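Side-chain contacts in homocysteine S-methyltransferase (Escherichia coli, PDB 5DMM), which catalyses methyl transfer from S-methylmethionine, or less efficiently S-adenosylmethionine, to homocysteine, giving methionine, with zinc as cofactor: residues 69-74 with 167-172; 74-79 with 126-131; 148-153 with 173-178; 177-182 with 191-196. All blocks are in the same frame, centred on the assembly; numbering follows the deposited sequence. Where two conformers were deposited one is given.

Contact 1. Residues 69-74 with 167-172. With HCS (2-amino-4-mercapto-butyric acid), chain F.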
loop_
_atom_site.group_PDB
_atom_site.type_symbol
_atom_site.label_atom_id
_atom_site.label_comp_id
_atom_site.label_asym_id
_atom_site.label_seq_id
_atom_site.Cartn_x
_atom_site.Cartn_y
_atom_site.Cartn_z
ATOM N N ALA A 69 8.824 -1.540 0.729
ATOM C CA ALA A 69 8.826 -2.725 1.585
ATOM C C ALA A 69 8.773 -2.372 3.070
ATOM O O ALA A 69 9.579 -2.878 3.855
ATOM C CB ALA A 69 10.066 -3.569 1.292
ATOM N N SER A 70 7.850 -1.490 3.459
ATOM C CA SER A 70 7.813 -0.991 4.835
ATOM C C SER A 70 6.554 -1.413 5.593
ATOM O O SER A 70 6.273 -0.882 6.660
ATOM C CB SER A 70 7.922 0.537 4.847
ATOM O OG SER A 70 7.001 1.113 3.928
ATOM N N TYR A 71 5.794 -2.342 5.026
ATOM C CA TYR A 71 4.516 -2.773 5.605
ATOM C C TYR A 71 4.613 -3.180 7.079
ATOM O O TYR A 71 3.697 -2.909 7.882
ATOM C CB TYR A 71 3.971 -3.942 4.789
ATOM C CG TYR A 71 2.664 -4.514 5.293
ATOM C CD1 TYR A 71 1.475 -3.816 5.134
ATOM C CD2 TYR A 71 2.623 -5.760 5.914
ATOM C CE1 TYR A 71 0.279 -4.337 5.581
ATOM C CE2 TYR A 71 1.432 -6.291 6.364
ATOM C CZ TYR A 71 0.262 -5.579 6.187
ATOM O OH TYR A 71 -0.929 -6.101 6.635
ATOM N N GLN A 72 5.710 -3.850 7.423
ATOM C CA GLN A 72 5.949 -4.287 8.797
ATOM C C GLN A 72 7.223 -3.663 9.369
ATOM O O GLN A 72 7.797 -4.162 10.338
ATOM C CB GLN A 72 5.985 -5.820 8.867
ATOM C CG GLN A 72 4.568 -6.388 9.073
ATOM C CD GLN A 72 4.372 -7.798 8.552
ATOM O OE1 GLN A 72 4.910 -8.175 7.510
ATOM N NE2 GLN A 72 3.576 -8.581 9.271
ATOM N N ALA A 73 7.644 -2.551 8.773
ATOM C CA ALA A 73 8.804 -1.812 9.264
ATOM C C ALA A 73 8.393 -0.638 10.167
ATOM O O ALA A 73 8.134 0.472 9.702
ATOM C CB ALA A 73 9.644 -1.316 8.097
ATOM N N THR A 74 8.333 -0.901 11.468
ATOM C CA THR A 74 8.128 0.143 12.471
ATOM C C THR A 74 9.156 -0.042 13.572
ATOM O O THR A 74 9.674 -1.135 13.739
ATOM C CB THR A 74 6.729 0.089 13.113
ATOM O OG1 THR A 74 6.520 -1.218 13.670
ATOM C CG2 THR A 74 5.626 0.412 12.085
ATOM N N CYS A 167 -1.625 3.692 3.040
ATOM C CA CYS A 167 -2.103 3.200 4.324
ATOM C C CYS A 167 -3.024 2.039 3.986
ATOM O O CYS A 167 -4.128 2.254 3.501
ATOM C CB CYS A 167 -2.826 4.297 5.097
ATOM S SG CYS A 167 -1.766 5.740 5.403
ATOM N N GLU A 168 -2.564 0.818 4.223
ATOM C CA GLU A 168 -3.182 -0.341 3.578
ATOM C C GLU A 168 -3.470 -1.513 4.505
ATOM O O GLU A 168 -2.898 -1.620 5.594
ATOM C CB GLU A 168 -2.279 -0.822 2.448
ATOM C CG GLU A 168 -0.889 -1.263 2.944
ATOM C CD GLU A 168 0.029 -1.702 1.819
ATOM O OE1 GLU A 168 -0.441 -1.796 0.664
ATOM O OE2 GLU A 168 1.226 -1.959 2.096
ATOM N N THR A 169 -4.342 -2.409 4.045
ATOM C CA THR A 169 -4.712 -3.609 4.790
ATOM C C THR A 169 -5.293 -3.239 6.168
ATOM O O THR A 169 -5.116 -3.962 7.153
ATOM C CB THR A 169 -3.490 -4.566 4.968
ATOM O OG1 THR A 169 -2.637 -4.479 3.819
ATOM C CG2 THR A 169 -3.934 -6.013 5.147
ATOM N N LEU A 170 -6.004 -2.118 6.219
ATOM C CA LEU A 170 -6.511 -1.559 7.477
ATOM C C LEU A 170 -7.857 -2.180 7.875
ATOM O O LEU A 170 -8.810 -2.103 7.116
ATOM C CB LEU A 170 -6.668 -0.042 7.348
ATOM C CG LEU A 170 -5.465 0.764 6.835
ATOM C CD1 LEU A 170 -5.857 2.220 6.683
ATOM C CD2 LEU A 170 -4.270 0.625 7.766
ATOM N N PRO A 171 -7.937 -2.780 9.073
ATOM C CA PRO A 171 -9.136 -3.499 9.514
ATOM C C PRO A 171 -9.940 -2.797 10.601
ATOM O O PRO A 171 -11.040 -3.248 10.916
ATOM C CB PRO A 171 -8.552 -4.783 10.080
ATOM C CG PRO A 171 -7.272 -4.283 10.755
ATOM C CD PRO A 171 -6.776 -3.106 9.923
ATOM N N ASN A 172 -9.377 -1.735 11.172
ATOM C CA ASN A 172 -9.857 -1.146 12.415
ATOM C C ASN A 172 -10.177 0.341 12.261
ATOM O O ASN A 172 -9.320 1.138 11.870
ATOM C CB ASN A 172 -8.803 -1.365 13.513
ATOM C CG ASN A 172 -9.228 -0.819 14.860
ATOM O OD1 ASN A 172 -9.238 0.393 15.073
ATOM N ND2 ASN A 172 -9.560 -1.720 15.787
HETATM N N HCS F . 3.151 -5.541 2.208
HETATM C CA HCS F . 2.115 -5.461 1.197
HETATM C CB HCS F . 0.748 -5.582 1.858
HETATM C CG HCS F . 0.600 -6.925 2.564
HETATM S SD HCS F . -1.130 -7.170 3.040
HETATM C C HCS F . 2.211 -4.144 0.485
HETATM O OXT HCS F . 3.087 -3.332 0.851
HETATM O O HCS F . 1.411 -3.910 -0.447
#
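Y71, E168 and T169 meet in a buried contact that lines the homocysteine pocket at the C-terminal mouth of the barrel, where the loop after strand 65-67 faces the end of strand 164-170. The ring of Y71 does most of the touching. With CG anti to the backbone N (chi1 179°) it reaches across to T169, its OH lying 3.4 Å from T169 CG2, while its CD1 comes 3.6 Å from E168 OE2. Ring and carboxylate planes are 73° apart, and the oxygen approaches obliquely. One face of the ring carries the homocysteine: HCS CG sits 3.8 Å above the Y71 ring plane, over its centre. A tyrosine suits this place because it offers a flat apolar face and a hydroxyl, here hydrogen-bonded to E134. E168 is held by two hydroxyls, OE1 by Y253 OH and OE2 by S121 OG, with OE2 2.6 Å from HCS OXT. T169, near the zinc, has OG1 3.2 Å from HCS SD. With an alanine in place of Y71, the aliphatic chain of the homocysteine would probably lose its aromatic platform and E134 its phenol partner. Substrate held by loops at the C-terminal strand ends is typical of TIM-barrel enzymes.

Contact 2. Residues 74-79 with 126-131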
loop_
_atom_site.group_PDB
_atom_site.type_symbol
_atom_site.label_atom_id
_atom_site.label_comp_id
_atom_site.label_asym_id
_atom_site.label_seq_id
_atom_site.Cartn_x
_atom_site.Cartn_y
_atom_site.Cartn_z
ATOM N N THR A 74 8.333 -0.901 11.468
ATOM C CA THR A 74 8.128 0.143 12.471
ATOM C C THR A 74 9.156 -0.042 13.572
ATOM O O THR A 74 9.674 -1.135 13.739
ATOM C CB THR A 74 6.729 0.089 13.113
ATOM O OG1 THR A 74 6.520 -1.218 13.670
ATOM C CG2 THR A 74 5.626 0.412 12.085
ATOM N N PRO A 75 9.446 1.025 14.327
ATOM C CA PRO A 75 10.289 0.850 15.514
ATOM C C PRO A 75 9.735 -0.206 16.473
ATOM O O PRO A 75 10.517 -0.982 17.012
ATOM C CB PRO A 75 10.276 2.236 16.153
ATOM C CG PRO A 75 10.107 3.171 14.987
ATOM C CD PRO A 75 9.163 2.446 14.050
ATOM N N ALA A 76 8.416 -0.252 16.663
ATOM C CA ALA A 76 7.789 -1.281 17.504
ATOM C C ALA A 76 8.137 -2.695 17.041
ATOM O O ALA A 76 8.555 -3.543 17.840
ATOM C CB ALA A 76 6.263 -1.105 17.526
ATOM N N GLY A 77 7.939 -2.957 15.752
ATOM C CA GLY A 77 8.241 -4.265 15.197
ATOM C C GLY A 77 9.725 -4.607 15.264
ATOM O O GLY A 77 10.105 -5.710 15.671
ATOM N N PHE A 78 10.571 -3.655 14.875
ATOM C CA PHE A 78 11.992 -3.946 14.708
ATOM C C PHE A 78 12.759 -3.946 16.032
ATOM O O PHE A 78 13.955 -4.267 16.056
ATOM C CB PHE A 78 12.640 -2.950 13.727
ATOM C CG PHE A 78 12.346 -3.232 12.267
ATOM C CD1 PHE A 78 11.618 -4.350 11.881
ATOM C CD2 PHE A 78 12.817 -2.378 11.279
ATOM C CE1 PHE A 78 11.351 -4.608 10.519
ATOM C CE2 PHE A 78 12.570 -2.630 9.935
ATOM C CZ PHE A 78 11.834 -3.748 9.553
ATOM N N ALA A 79 12.080 -3.615 17.130
ATOM C CA ALA A 79 12.728 -3.657 18.444
ATOM C C ALA A 79 13.028 -5.105 18.822
ATOM O O ALA A 79 13.941 -5.371 19.599
ATOM C CB ALA A 79 11.875 -3.001 19.498
ATOM N N GLY A 126 -2.263 -4.298 13.530
ATOM C CA GLY A 126 -2.476 -5.734 13.514
ATOM C C GLY A 126 -1.342 -6.552 12.922
ATOM O O GLY A 126 -1.108 -7.688 13.343
ATOM N N ALA A 127 -0.647 -5.982 11.941
ATOM C CA ALA A 127 0.465 -6.666 11.295
ATOM C C ALA A 127 1.650 -6.763 12.253
ATOM O O ALA A 127 2.435 -7.708 12.194
ATOM C CB ALA A 127 0.862 -5.949 10.016
ATOM N N TYR A 128 1.782 -5.772 13.131
ATOM C CA TYR A 128 2.816 -5.814 14.160
ATOM C C TYR A 128 2.510 -6.884 15.209
ATOM O O TYR A 128 3.417 -7.581 15.686
ATOM C CB TYR A 128 2.964 -4.435 14.814
ATOM C CG TYR A 128 3.523 -4.469 16.221
ATOM C CD1 TYR A 128 4.859 -4.774 16.454
ATOM C CD2 TYR A 128 2.712 -4.174 17.316
ATOM C CE1 TYR A 128 5.373 -4.804 17.744
ATOM C CE2 TYR A 128 3.215 -4.205 18.605
ATOM C CZ TYR A 128 4.542 -4.514 18.810
ATOM O OH TYR A 128 5.040 -4.538 20.089
ATOM N N LEU A 129 1.235 -7.016 15.562
ATOM C CA LEU A 129 0.796 -8.057 16.485
ATOM C C LEU A 129 1.079 -9.443 15.907
ATOM O O LEU A 129 1.247 -10.411 16.651
ATOM C CB LEU A 129 -0.694 -7.904 16.811
ATOM C CG LEU A 129 -1.087 -6.650 17.604
ATOM C CD1 LEU A 129 -2.583 -6.636 17.929
ATOM C CD2 LEU A 129 -0.231 -6.499 18.869
ATOM N N ALA A 130 1.127 -9.525 14.580
ATOM C CA ALA A 130 1.576 -10.726 13.869
ATOM C C ALA A 130 0.779 -11.977 14.232
ATOM O O ALA A 130 1.331 -13.073 14.325
ATOM C CB ALA A 130 3.069 -10.959 14.126
ATOM N N ASP A 131 -0.520 -11.807 14.438
ATOM C CA ASP A 131 -1.404 -12.929 14.709
ATOM C C ASP A 131 -2.527 -12.946 13.678
ATOM O O ASP A 131 -3.622 -13.440 13.943
ATOM C CB ASP A 131 -1.969 -12.847 16.133
ATOM C CG ASP A 131 -2.505 -11.466 16.467
ATOM O OD1 ASP A 131 -2.494 -10.601 15.566
ATOM O OD2 ASP A 131 -2.942 -11.239 17.619
#
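A76 and G77 pack against Y128 through apolar and aromatic contacts. The clearest is a CH-pi interaction: the A76 methyl, CB, stands over one face of the Y128 ring, 4.0 Å from its centroid and 20° off the normal, displaced toward the rim. G77 comes instead at the edge, near the ring plane, with its CA 3.6 Å from Y128 CD1. The backbone joins in as A76 O lies 3.4 Å from Y128 CE1. Y128 turns its CG anti to the backbone N (chi1 155°), which swings the ring across to the other helix. Small residues suit the 74-79 side: the A76 methyl rests on the ring, and the CA atoms of G77 and Y128 are 5.7 Å apart.

Polar bonds run within the segments. T74, the N-cap, accepts from G77 N through OG1 at 3.1 Å and 163°, fixing the first turn, and P75 fits behind it because that position needs no N-H donor. A130 N bonds G126 O at 3.1 Å, and A130, with positive phi, is where the chain leaves the short helix 125-129.

Around this pair, F149 of helix 143-159 touches T74 and A76, F78 packs on helices 85-109 and 39-46, and the ring of Y125 meets that of Y128.

Contact 3. Residues 148-153 with 173-178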
loop_
_atom_site.group_PDB
_atom_site.type_symbol
_atom_site.label_atom_id
_atom_site.label_comp_id
_atom_site.label_asym_id
_atom_site.label_seq_id
_atom_site.Cartn_x
_atom_site.Cartn_y
_atom_site.Cartn_z
ATOM N N ALA A 148 1.433 7.081 18.271
ATOM C CA ALA A 148 2.830 6.813 18.636
ATOM C C ALA A 148 3.414 5.635 17.853
ATOM O O ALA A 148 4.605 5.629 17.513
ATOM C CB ALA A 148 2.952 6.553 20.134
ATOM N N PHE A 149 2.578 4.633 17.579
ATOM C CA PHE A 149 2.996 3.470 16.796
ATOM C C PHE A 149 3.317 3.863 15.360
ATOM O O PHE A 149 4.324 3.433 14.801
ATOM C CB PHE A 149 1.911 2.383 16.805
ATOM C CG PHE A 149 2.130 1.284 15.792
ATOM C CD1 PHE A 149 3.025 0.256 16.040
ATOM C CD2 PHE A 149 1.423 1.270 14.606
ATOM C CE1 PHE A 149 3.223 -0.761 15.118
ATOM C CE2 PHE A 149 1.609 0.247 13.672
ATOM C CZ PHE A 149 2.511 -0.764 13.929
ATOM N N HIS A 150 2.458 4.691 14.773
ATOM C CA HIS A 150 2.576 5.022 13.361
ATOM C C HIS A 150 3.512 6.186 13.039
ATOM O O HIS A 150 4.088 6.228 11.957
ATOM C CB HIS A 150 1.195 5.359 12.798
ATOM C CG HIS A 150 0.361 4.165 12.483
ATOM N ND1 HIS A 150 0.684 3.276 11.477
ATOM C CD2 HIS A 150 -0.780 3.700 13.046
ATOM C CE1 HIS A 150 -0.238 2.330 11.420
ATOM N NE2 HIS A 150 -1.132 2.561 12.365
ATOM N N ARG A 151 3.635 7.135 13.966
ATOM C CA ARG A 151 4.361 8.385 13.699
ATOM C C ARG A 151 5.785 8.240 13.123
ATOM O O ARG A 151 6.082 8.866 12.104
ATOM C CB ARG A 151 4.420 9.243 14.976
ATOM C CG ARG A 151 5.178 10.550 14.793
ATOM C CD ARG A 151 5.067 11.454 16.033
ATOM N NE ARG A 151 3.694 11.896 16.277
ATOM C CZ ARG A 151 2.953 11.500 17.309
ATOM N NH1 ARG A 151 3.455 10.660 18.205
ATOM N NH2 ARG A 151 1.712 11.948 17.448
ATOM N N PRO A 152 6.668 7.440 13.754
ATOM C CA PRO A 152 8.040 7.363 13.208
ATOM C C PRO A 152 8.124 6.884 11.755
ATOM O O PRO A 152 8.972 7.373 10.996
ATOM C CB PRO A 152 8.734 6.336 14.106
ATOM C CG PRO A 152 7.878 6.158 15.285
ATOM C CD PRO A 152 6.485 6.526 14.898
ATOM N N ARG A 153 7.262 5.945 11.374
ATOM C CA ARG A 153 7.281 5.437 9.998
ATOM C C ARG A 153 6.727 6.481 9.026
ATOM O O ARG A 153 7.263 6.659 7.928
ATOM C CB ARG A 153 6.500 4.124 9.877
ATOM C CG ARG A 153 6.290 3.672 8.427
ATOM C CD ARG A 153 5.717 2.264 8.362
ATOM N NE ARG A 153 4.502 2.152 9.155
ATOM C CZ ARG A 153 3.808 1.031 9.309
ATOM N NH1 ARG A 153 4.205 -0.091 8.708
ATOM N NH2 ARG A 153 2.711 1.033 10.060
ATOM N N PHE A 173 -11.421 0.702 12.564
ATOM C CA PHE A 173 -11.932 2.061 12.384
ATOM C C PHE A 173 -11.256 3.075 13.291
ATOM O O PHE A 173 -10.919 4.177 12.845
ATOM C CB PHE A 173 -13.447 2.077 12.620
ATOM C CG PHE A 173 -14.119 3.364 12.242
ATOM C CD1 PHE A 173 -13.856 3.980 11.031
ATOM C CD2 PHE A 173 -15.056 3.939 13.086
ATOM C CE1 PHE A 173 -14.499 5.169 10.677
ATOM C CE2 PHE A 173 -15.705 5.125 12.739
ATOM C CZ PHE A 173 -15.419 5.741 11.533
ATOM N N SER A 174 -11.056 2.722 14.559
ATOM C CA SER A 174 -10.454 3.676 15.486
ATOM C C SER A 174 -9.020 3.982 15.050
ATOM O O SER A 174 -8.564 5.117 15.159
ATOM C CB SER A 174 -10.498 3.156 16.933
ATOM O OG SER A 174 -9.615 2.067 17.133
ATOM N N GLU A 175 -8.323 2.983 14.512
ATOM C CA GLU A 175 -6.968 3.209 14.003
ATOM C C GLU A 175 -7.001 4.064 12.724
ATOM O O GLU A 175 -6.153 4.929 12.519
ATOM C CB GLU A 175 -6.261 1.874 13.750
ATOM C CG GLU A 175 -4.910 2.006 13.050
ATOM C CD GLU A 175 -4.240 0.667 12.807
ATOM O OE1 GLU A 175 -4.949 -0.358 12.674
ATOM O OE2 GLU A 175 -2.993 0.641 12.756
ATOM N N ILE A 176 -8.000 3.843 11.877
ATOM C CA ILE A 176 -8.156 4.659 10.679
ATOM C C ILE A 176 -8.337 6.135 11.054
ATOM O O ILE A 176 -7.720 7.014 10.443
ATOM C CB ILE A 176 -9.337 4.152 9.815
ATOM C CG1 ILE A 176 -8.934 2.833 9.125
ATOM C CG2 ILE A 176 -9.731 5.206 8.792
ATOM C CD1 ILE A 176 -10.103 2.049 8.544
ATOM N N GLU A 177 -9.158 6.408 12.068
ATOM C CA GLU A 177 -9.342 7.774 12.567
ATOM C C GLU A 177 -8.034 8.382 13.068
ATOM O O GLU A 177 -7.683 9.509 12.721
ATOM C CB GLU A 177 -10.364 7.804 13.707
ATOM C CG GLU A 177 -11.696 7.170 13.390
ATOM C CD GLU A 177 -12.564 6.999 14.625
ATOM O OE1 GLU A 177 -12.300 7.670 15.651
ATOM O OE2 GLU A 177 -13.513 6.187 14.569
ATOM N N ALA A 178 -7.335 7.623 13.903
ATOM C CA ALA A 178 -6.049 8.046 14.465
ATOM C C ALA A 178 -5.049 8.382 13.367
ATOM O O ALA A 178 -4.339 9.396 13.426
ATOM C CB ALA A 178 -5.485 6.960 15.374
#
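H150 and E175 are joined by a buried histidine-carboxylate hydrogen bond that uses the less common lone pair of the acid: H150 NE2 donates to the anti side of E175 OE2, away from the other oxygen. The bond measures 2.7 Å from H150 NE2 to E175 OE2, with an N-H...O angle of 163°, and the acceptor lies nearly in the imidazole plane. Ring and carboxylate planes are turned 42° against each other, and the two side chains cross at about a right angle. E175 spans the gap with an extended chain whose CG is anti to the backbone N (chi1 173°). A glutamate suits this place, since its length carries the charge from one helix to the other and its two oxygens serve several donors: Y139 OH bonds to OE1, and Y125 N shares OE2 with the histidine. E175 lies in the first turn of helix 173-183, where N172 OD1 caps E175 N.

The rotation of the imidazole is fixed by its surroundings as well. F149 CD2 sits 3.5 Å above the H150 ring plane, over its centre, and H150 ND1 lies in plane at the edge of the R153 guanidinium. That arginine turns to the loop after strand 65-67, bonding S70 O through NH1. The side chain of E175 remains about 12 Å from both homocysteine and zinc, which is consistent with a structural link, joining the middle of helix 143-159 to the first turn of helix 173-183, two consecutive outer helices of a TIM barrel.

Contact 4. Residues 177-182 with 191-196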
loop_
_atom_site.group_PDB
_atom_site.type_symbol
_atom_site.label_atom_id
_atom_site.label_comp_id
_atom_site.label_asym_id
_atom_site.label_seq_id
_atom_site.Cartn_x
_atom_site.Cartn_y
_atom_site.Cartn_z
ATOM N N GLU A 177 -9.158 6.408 12.068
ATOM C CA GLU A 177 -9.342 7.774 12.567
ATOM C C GLU A 177 -8.034 8.382 13.068
ATOM O O GLU A 177 -7.683 9.509 12.721
ATOM C CB GLU A 177 -10.364 7.804 13.707
ATOM C CG GLU A 177 -11.696 7.170 13.390
ATOM C CD GLU A 177 -12.564 6.999 14.625
ATOM O OE1 GLU A 177 -12.300 7.670 15.651
ATOM O OE2 GLU A 177 -13.513 6.187 14.569
ATOM N N ALA A 178 -7.335 7.623 13.903
ATOM C CA ALA A 178 -6.049 8.046 14.465
ATOM C C ALA A 178 -5.049 8.382 13.367
ATOM O O ALA A 178 -4.339 9.396 13.426
ATOM C CB ALA A 178 -5.485 6.960 15.374
ATOM N N LEU A 179 -5.019 7.539 12.343
ATOM C CA LEU A 179 -4.132 7.733 11.200
ATOM C C LEU A 179 -4.501 8.964 10.357
ATOM O O LEU A 179 -3.620 9.701 9.918
ATOM C CB LEU A 179 -4.146 6.470 10.327
ATOM C CG LEU A 179 -2.916 6.049 9.529
ATOM C CD1 LEU A 179 -1.676 6.051 10.385
ATOM C CD2 LEU A 179 -3.135 4.649 8.933
ATOM N N ALA A 180 -5.789 9.186 10.115
ATOM C CA ALA A 180 -6.212 10.374 9.373
ATOM C C ALA A 180 -5.864 11.636 10.165
ATOM O O ALA A 180 -5.409 12.635 9.598
ATOM C CB ALA A 180 -7.713 10.325 9.072
ATOM N N GLU A 181 -6.069 11.579 11.475
ATOM C CA GLU A 181 -5.684 12.687 12.351
ATOM C C GLU A 181 -4.175 12.949 12.293
ATOM O O GLU A 181 -3.729 14.087 12.156
ATOM C CB GLU A 181 -6.102 12.396 13.795
ATOM C CG GLU A 181 -7.592 12.549 14.067
ATOM C CD GLU A 181 -8.001 13.997 14.270
ATOM O OE1 GLU A 181 -7.608 14.593 15.308
ATOM O OE2 GLU A 181 -8.718 14.537 13.392
ATOM N N LEU A 182 -3.401 11.877 12.409
ATOM C CA LEU A 182 -1.941 11.955 12.341
ATOM C C LEU A 182 -1.435 12.664 11.077
ATOM O O LEU A 182 -0.506 13.471 11.137
ATOM C CB LEU A 182 -1.339 10.551 12.427
ATOM C CG LEU A 182 0.190 10.472 12.334
ATOM C CD1 LEU A 182 0.856 11.314 13.423
ATOM C CD2 LEU A 182 0.653 9.026 12.429
ATOM N N ALA A 191 -2.261 10.612 0.921
ATOM C CA ALA A 191 -2.360 9.169 1.161
ATOM C C ALA A 191 -3.574 8.535 0.495
ATOM O O ALA A 191 -4.580 9.215 0.255
ATOM C CB ALA A 191 -2.410 8.887 2.664
ATOM N N TRP A 192 -3.485 7.235 0.214
ATOM C CA TRP A 192 -4.693 6.446 0.020
ATOM C C TRP A 192 -4.876 5.597 1.261
ATOM O O TRP A 192 -3.918 5.316 1.980
ATOM C CB TRP A 192 -4.664 5.597 -1.276
ATOM C CG TRP A 192 -3.821 4.316 -1.340
ATOM C CD1 TRP A 192 -4.019 3.150 -0.645
ATOM C CD2 TRP A 192 -2.712 4.067 -2.223
ATOM N NE1 TRP A 192 -3.079 2.205 -1.021
ATOM C CE2 TRP A 192 -2.275 2.742 -1.989
ATOM C CE3 TRP A 192 -2.048 4.836 -3.184
ATOM C CZ2 TRP A 192 -1.203 2.173 -2.690
ATOM C CZ3 TRP A 192 -0.991 4.268 -3.880
ATOM C CH2 TRP A 192 -0.575 2.954 -3.627
ATOM N N PHE A 193 -6.128 5.269 1.547
ATOM C CA PHE A 193 -6.493 4.367 2.627
ATOM C C PHE A 193 -7.184 3.160 2.014
ATOM O O PHE A 193 -8.224 3.300 1.352
ATOM C CB PHE A 193 -7.432 5.051 3.637
ATOM C CG PHE A 193 -6.724 5.911 4.665
ATOM C CD1 PHE A 193 -5.806 6.882 4.281
ATOM C CD2 PHE A 193 -7.012 5.774 6.015
ATOM C CE1 PHE A 193 -5.158 7.684 5.239
ATOM C CE2 PHE A 193 -6.374 6.577 6.979
ATOM C CZ PHE A 193 -5.449 7.530 6.587
ATOM N N SER A 194 -6.600 1.989 2.223
ATOM C CA SER A 194 -7.165 0.759 1.698
ATOM C C SER A 194 -7.446 -0.215 2.839
ATOM O O SER A 194 -6.644 -0.335 3.766
ATOM C CB SER A 194 -6.223 0.153 0.663
ATOM O OG SER A 194 -6.744 -1.073 0.174
ATOM N N PHE A 195 -8.584 -0.905 2.748
ATOM C CA PHE A 195 -9.183 -1.646 3.859
ATOM C C PHE A 195 -9.289 -3.147 3.623
ATOM O O PHE A 195 -9.402 -3.595 2.473
ATOM C CB PHE A 195 -10.599 -1.113 4.138
ATOM C CG PHE A 195 -10.699 0.378 4.093
ATOM C CD1 PHE A 195 -9.998 1.153 5.004
ATOM C CD2 PHE A 195 -11.478 1.004 3.140
ATOM C CE1 PHE A 195 -10.075 2.530 4.964
ATOM C CE2 PHE A 195 -11.562 2.388 3.095
ATOM C CZ PHE A 195 -10.855 3.148 4.007
ATOM N N THR A 196 -9.289 -3.919 4.712
ATOM C CA THR A 196 -9.761 -5.305 4.654
ATOM C C THR A 196 -11.200 -5.354 5.170
ATOM O O THR A 196 -11.618 -4.503 5.970
ATOM C CB THR A 196 -8.887 -6.287 5.463
ATOM O OG1 THR A 196 -8.907 -5.934 6.851
ATOM C CG2 THR A 196 -7.468 -6.288 4.936
#
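Just ahead of L179 and A180, the residues on which F193 packs, A178 O is gripped by two donors: L182 N, at 2.8 Å from A178 O, closes the helical turn, and Q147 NE2 reaches over from helix 143-159. The contact belongs to a beta-alpha-beta unit of the TIM barrel, strand 164-170, helix 173-183 and strand 191-197, and it seats the helix on the second of these strands.

F193 supplies the strand's whole share. Its CG stands anti to the carbonyl carbon (chi1 -82°), which directs the ring out from the sheet to the helix backbone. There L179 CB approaches F193 CE2 obliquely at 4.0 Å. A180 meets the ring at its edge, near the ring plane, its N lying 3.9 Å from F193 CZ and its methyl CB a looser 4.4 Å from the same atom. A phenylalanine suits this place: the CA atoms of A180 and F193 stand 9.0 Å apart, a distance a long flat side chain can bridge, whereas an alanine on the helix side adds little bulk and lets the ring tip come up to the backbone. An alanine in place of F193 would probably leave L179 and A180 without their partner on the strand and open a gap between helix and sheet.

F193 also touches L170 on the adjoining strand, and L179 packs on H150 of the preceding helix, so the packing continues to the neighbouring strand and helix. Within the strand itself, F193 O sits over one face of the F195 ring, 3.7 Å above its plane and displaced toward the rim.

How the contacts relate
From the N terminus, residues 69-74 open contact 1, which closes at 167-172 and brings the loop after strand 65-67 to the end of strand 164-170. Contact 2 nests inside that loop, starting at the shared T74 and closing at 126-131. Contact 3 opens at 148-153, still within contact 1, but closes beyond it at 173-178, so the two cross; a weak bond from R153 NH1 to Y71 O also joins them. Contact 4 begins on the helix where contact 3 ends, sharing E177 and A178, and closes at 191-196; it follows contact 1 in series, linked to it by backbone bonds between strands 164-170 and 191-197. Together they connect the substrate-binding mouth, short helices, outer helices and barrel strands.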